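Local coordinates for protein haloacid dehalogenase-like hydrolase (Salmonella enterica subsp. enterica serovar Typhi, PDB 4EZE) that probably hydrolyses O-phosphoserine to serine and phosphate in a magnesium-dependent reaction, the last step of serine biosynthesis, at residues 292-295 with 299-302; 97-102 with 306-311. One frame throughout, in Å; residues are numbered along the deposited sequence.

Contact 1: 292-295 with 299-302; sequences VVRE and HQIN
Gln300 lies close to the main-chain carbonyl of Arg294 and is linked to its guanidinium through a water, which illustrates how a single water can tie an edge strand to the helix that precedes it. Its chain runs extended beyond CG (chi2 172°) and carries the amide across to the helix. There NE2 lies 2.9 Å from the main-chain O of Arg294, but at an angle too poor for a hydrogen bond; the bond that NE2 does make goes to the carbonyl of Ile297. At the other end of the amide, the water donates to Gln300 OE1 at 3.0 Å and accepts from Arg294 NH1 at 2.9 Å. The same OE1 receives an almost straight bond from Asn302 ND2 (2.8 Å, 176°), which lies in both amide planes and fixes the rotation of the two groups. With ND2 so engaged, Asn302 places OD1 over one face of the Arg294 guanidinium in the conformer described, one of two, with the planes only 16° apart. The N-H bonds of NH1 and NH2 run in the guanidinium plane and do not point at OD1. Arg294 NE bonds to the carbonyl of Ala289. Strand 283-287, helix 291-296 and strand 299-301 together form a beta-alpha-beta unit at the margin of the parallel sheet of the Rossmann-like HAD core.

Contact 2: 97-102 with 306-311; sequences DFFIKP and FELLLF
Phe99 and Leu308 form the centre of an apolar contact that joins residues some two hundred positions apart in the chain. Leu308 CB comes up to the edge of the Phe99 ring, near its plane, and stands 3.8 Å from CE2. One branch of the same leucine reaches farther along the strand: CD1 packs against Asp97 CB at 3.9 Å, the two side chains crossing at about a right angle, and lies 4.0 Å from Phe99 CE2 as well. A single leucine thus spans the two strand residues whose side chains face it. The third member is Phe311, which touches with its CB rather than its ring, 4.1 Å from Phe99 CD2; its CG is anti to the carbonyl carbon (chi1 -63°), and the ring is carried away from the strand.

The placing of these side chains follows from the backbone. Bonds from i+3 to i run through 306-311, the last from Phe311 N to Leu308 O (3.0 Å), and this winding brings the CB atoms of Leu308 and Phe311 to the same side, toward the strand. On the other side, alternation along the strand points Asp97 and Phe99 at this surface and Phe98 away from it. The carboxylate of Asp97 is buried beside the leucine, yet its OD2 is bonded to the backbone N of Tyr303 and to His304 ND1, so the loop that leads into the 3-10 segment is held by the residue that Leu308 packs on.

Farther out, the Phe311 ring meets Tyr27 and, edge-to-face, Tyr69, while Phe98 packs on helix 81-93. Strand 97-100 borders strand 23-29 at the margin of the four-stranded antiparallel sheet, and residues 306-311 lie between that sheet and helix 184-193, which Phe306 and Leu310 touch.

Contact 1 is nested within the loop closed by contact 2, and their centres lie 13 Å apart. They meet directly where strand 299-301 ends: Asp97 OD1 accepts a probable hydrogen bond from Asn302 N at 2.8 Å, and Ile301 CG1 packs on Phe99 CZ at 3.7 Å. Asp97 therefore serves both, since its CB belongs to contact 2 and its carboxylate holds the backbone of contact 1. Contact 1 joins parts within the HAD core; contact 2 and these two meetings join the end of the core to strand 97-100 of the antiparallel sheet. The Arg294 side chain is about 13 Å from the sodium ion bound by Asp114, Asp116 and Asp270, and neither contact reaches that site.

Contact 1: 292-295 with 299-302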
# COMPACT_ATOMS: atom_id res chain seq x y z
N VAL A 292 10.60 -8.63 -4.07
CA VAL A 292 11.55 -8.22 -3.04
C VAL A 292 10.83 -7.61 -1.83
O VAL A 292 11.31 -7.71 -0.70
CB VAL A 292 12.62 -7.24 -3.56
CG1 VAL A 292 11.98 -5.96 -4.08
CG2 VAL A 292 13.62 -6.94 -2.45
N VAL A 293 9.67 -7.00 -2.08
CA VAL A 293 8.83 -6.48 -1.01
C VAL A 293 8.07 -7.60 -0.30
O VAL A 293 8.01 -7.64 0.92
CB VAL A 293 7.83 -5.41 -1.52
CG1 VAL A 293 7.06 -4.79 -0.36
CG2 VAL A 293 8.57 -4.33 -2.30
N ARG A 294 7.48 -8.54 -1.05
CA ARG A 294 6.75 -9.63 -0.43
C ARG A 294 7.67 -10.40 0.54
O ARG A 294 7.22 -11.08 1.45
CB ARG A 294 6.14 -10.55 -1.50
CG ARG A 294 4.99 -9.92 -2.30
CD ARG A 294 4.69 -10.72 -3.57
NE ARG A 294 3.39 -10.39 -4.18
CZ ARG A 294 2.31 -11.18 -4.12
NH1 ARG A 294 2.40 -12.34 -3.47
NH2 ARG A 294 1.15 -10.82 -4.70
N GLU A 295 8.98 -10.29 0.34
CA GLU A 295 9.91 -11.05 1.17
C GLU A 295 10.31 -10.36 2.46
O GLU A 295 10.57 -11.02 3.46
CB GLU A 295 11.15 -11.46 0.40
CG GLU A 295 10.91 -12.62 -0.56
CD GLU A 295 12.20 -13.26 -1.01
OE1 GLU A 295 13.12 -13.39 -0.17
OE2 GLU A 295 12.30 -13.64 -2.20
N HIS A 299 2.92 -8.49 6.41
CA HIS A 299 1.49 -8.18 6.21
C HIS A 299 1.28 -7.95 4.71
O HIS A 299 1.98 -7.13 4.12
CB HIS A 299 1.12 -6.91 6.96
CG HIS A 299 1.13 -7.05 8.45
ND1 HIS A 299 0.41 -8.02 9.12
CD2 HIS A 299 1.72 -6.30 9.42
CE1 HIS A 299 0.57 -7.88 10.42
NE2 HIS A 299 1.36 -6.84 10.63
N GLN A 300 0.34 -8.66 4.10
CA GLN A 300 0.15 -8.54 2.66
C GLN A 300 -1.29 -8.64 2.26
O GLN A 300 -2.10 -9.38 2.87
CB GLN A 300 0.93 -9.64 1.91
CG GLN A 300 2.43 -9.72 2.20
CD GLN A 300 3.07 -10.95 1.57
OE1 GLN A 300 2.42 -11.67 0.81
NE2 GLN A 300 4.34 -11.21 1.90
N ILE A 301 -1.63 -7.93 1.20
CA ILE A 301 -2.86 -8.24 0.52
C ILE A 301 -2.53 -8.72 -0.88
O ILE A 301 -1.95 -7.97 -1.68
CB ILE A 301 -3.80 -7.04 0.49
CG1 ILE A 301 -4.14 -6.62 1.91
CG2 ILE A 301 -5.09 -7.42 -0.23
CD1 ILE A 301 -4.78 -5.25 2.00
N ASN A 302 -2.91 -9.95 -1.18
CA ASN A 302 -2.56 -10.54 -2.46
C ASN A 302 -3.74 -10.90 -3.32
O ASN A 302 -3.61 -10.90 -4.53
CB ASN A 302 -1.69 -11.80 -2.24
CG ASN A 302 -0.38 -11.47 -1.59
OD1 ASN A 302 0.23 -10.47 -1.96
ND2 ASN A 302 0.07 -12.27 -0.60
O HOH W 1 3.99 -13.33 -1.21

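Contact 2: 97-102 with 306-311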
# COMPACT_ATOMS: atom_id res chain seq x y z
N ASP A 97 -5.77 -14.84 1.66
CA ASP A 97 -5.05 -13.81 2.38
C ASP A 97 -5.22 -14.09 3.85
O ASP A 97 -6.17 -14.76 4.28
CB ASP A 97 -5.63 -12.43 2.05
CG ASP A 97 -5.08 -11.88 0.74
OD1 ASP A 97 -3.84 -11.84 0.63
OD2 ASP A 97 -5.89 -11.50 -0.15
N PHE A 98 -4.32 -13.54 4.66
CA PHE A 98 -4.55 -13.63 6.09
C PHE A 98 -3.89 -12.45 6.75
O PHE A 98 -3.10 -11.74 6.12
CB PHE A 98 -3.95 -14.93 6.64
CG PHE A 98 -2.44 -15.00 6.53
CD1 PHE A 98 -1.64 -14.48 7.52
CD2 PHE A 98 -1.83 -15.60 5.44
CE1 PHE A 98 -0.26 -14.57 7.44
CE2 PHE A 98 -0.46 -15.68 5.34
CZ PHE A 98 0.33 -15.17 6.34
N PHE A 99 -4.23 -12.25 8.02
CA PHE A 99 -3.54 -11.26 8.83
C PHE A 99 -3.28 -11.81 10.21
O PHE A 99 -4.17 -12.42 10.83
CB PHE A 99 -4.35 -10.00 8.94
CG PHE A 99 -4.30 -9.16 7.72
CD1 PHE A 99 -3.14 -8.46 7.41
CD2 PHE A 99 -5.38 -9.09 6.86
CE1 PHE A 99 -3.08 -7.68 6.27
CE2 PHE A 99 -5.32 -8.31 5.72
CZ PHE A 99 -4.16 -7.61 5.43
N ILE A 100 -2.06 -11.62 10.68
CA ILE A 100 -1.75 -11.86 12.06
C ILE A 100 -2.03 -10.57 12.79
O ILE A 100 -1.36 -9.57 12.57
CB ILE A 100 -0.30 -12.28 12.26
CG1 ILE A 100 -0.09 -13.70 11.71
CG2 ILE A 100 0.07 -12.24 13.73
CD1 ILE A 100 1.37 -14.01 11.49
N LYS A 101 -3.05 -10.58 13.63
CA LYS A 101 -3.45 -9.36 14.33
C LYS A 101 -2.28 -8.74 15.09
O LYS A 101 -1.66 -9.37 15.93
CB LYS A 101 -4.62 -9.65 15.25
CG LYS A 101 -5.12 -8.44 16.02
CD LYS A 101 -6.38 -8.81 16.79
CE LYS A 101 -6.86 -7.69 17.69
NZ LYS A 101 -8.24 -7.97 18.18
N PRO A 102 -1.97 -7.48 14.78
CA PRO A 102 -0.91 -6.83 15.51
C PRO A 102 -1.30 -6.60 16.99
O PRO A 102 -2.47 -6.46 17.30
CB PRO A 102 -0.77 -5.49 14.78
CG PRO A 102 -1.46 -5.65 13.47
CD PRO A 102 -2.57 -6.62 13.75
N PHE A 306 -8.53 -3.42 -0.57
CA PHE A 306 -8.18 -2.69 0.64
C PHE A 306 -9.31 -2.75 1.70
O PHE A 306 -9.14 -2.26 2.83
CB PHE A 306 -7.88 -1.24 0.29
CG PHE A 306 -6.48 -1.01 -0.21
CD1 PHE A 306 -5.41 -1.08 0.65
CD2 PHE A 306 -6.26 -0.70 -1.52
CE1 PHE A 306 -4.11 -0.87 0.19
CE2 PHE A 306 -4.98 -0.45 -2.00
CZ PHE A 306 -3.89 -0.54 -1.13
N GLU A 307 -10.45 -3.33 1.36
CA GLU A 307 -11.46 -3.53 2.41
C GLU A 307 -10.80 -4.26 3.57
O GLU A 307 -11.12 -4.02 4.74
CB GLU A 307 -12.70 -4.26 1.89
CG GLU A 307 -12.48 -5.74 1.55
CD GLU A 307 -11.83 -5.95 0.20
OE1 GLU A 307 -11.44 -4.92 -0.41
OE2 GLU A 307 -11.72 -7.12 -0.27
N LEU A 308 -9.83 -5.13 3.25
CA LEU A 308 -9.15 -5.95 4.28
C LEU A 308 -8.38 -5.16 5.34
O LEU A 308 -8.08 -5.69 6.40
CB LEU A 308 -8.20 -6.99 3.66
CG LEU A 308 -8.70 -8.09 2.71
CD1 LEU A 308 -7.69 -9.22 2.65
CD2 LEU A 308 -10.04 -8.65 3.15
N LEU A 309 -8.05 -3.89 5.09
CA LEU A 309 -7.43 -3.10 6.16
C LEU A 309 -8.31 -3.08 7.43
O LEU A 309 -7.84 -2.81 8.54
CB LEU A 309 -7.15 -1.68 5.70
CG LEU A 309 -6.14 -1.52 4.57
CD1 LEU A 309 -6.09 -0.06 4.20
CD2 LEU A 309 -4.77 -1.96 5.05
N LEU A 310 -9.59 -3.37 7.28
CA LEU A 310 -10.39 -3.48 8.50
C LEU A 310 -9.70 -4.30 9.59
O LEU A 310 -9.69 -3.90 10.76
CB LEU A 310 -11.75 -4.10 8.20
CG LEU A 310 -12.69 -3.91 9.40
CD1 LEU A 310 -12.99 -2.44 9.56
CD2 LEU A 310 -13.96 -4.70 9.20
N PHE A 311 -9.15 -5.46 9.22
CA PHE A 311 -8.55 -6.38 10.20
C PHE A 311 -7.40 -5.80 10.99
O PHE A 311 -6.97 -6.36 11.99
CB PHE A 311 -8.17 -7.72 9.56
CG PHE A 311 -9.35 -8.45 9.03
CD1 PHE A 311 -9.71 -8.33 7.70
CD2 PHE A 311 -10.17 -9.17 9.90
CE1 PHE A 311 -10.84 -8.96 7.21
CE2 PHE A 311 -11.30 -9.81 9.42
CZ PHE A 311 -11.64 -9.71 8.07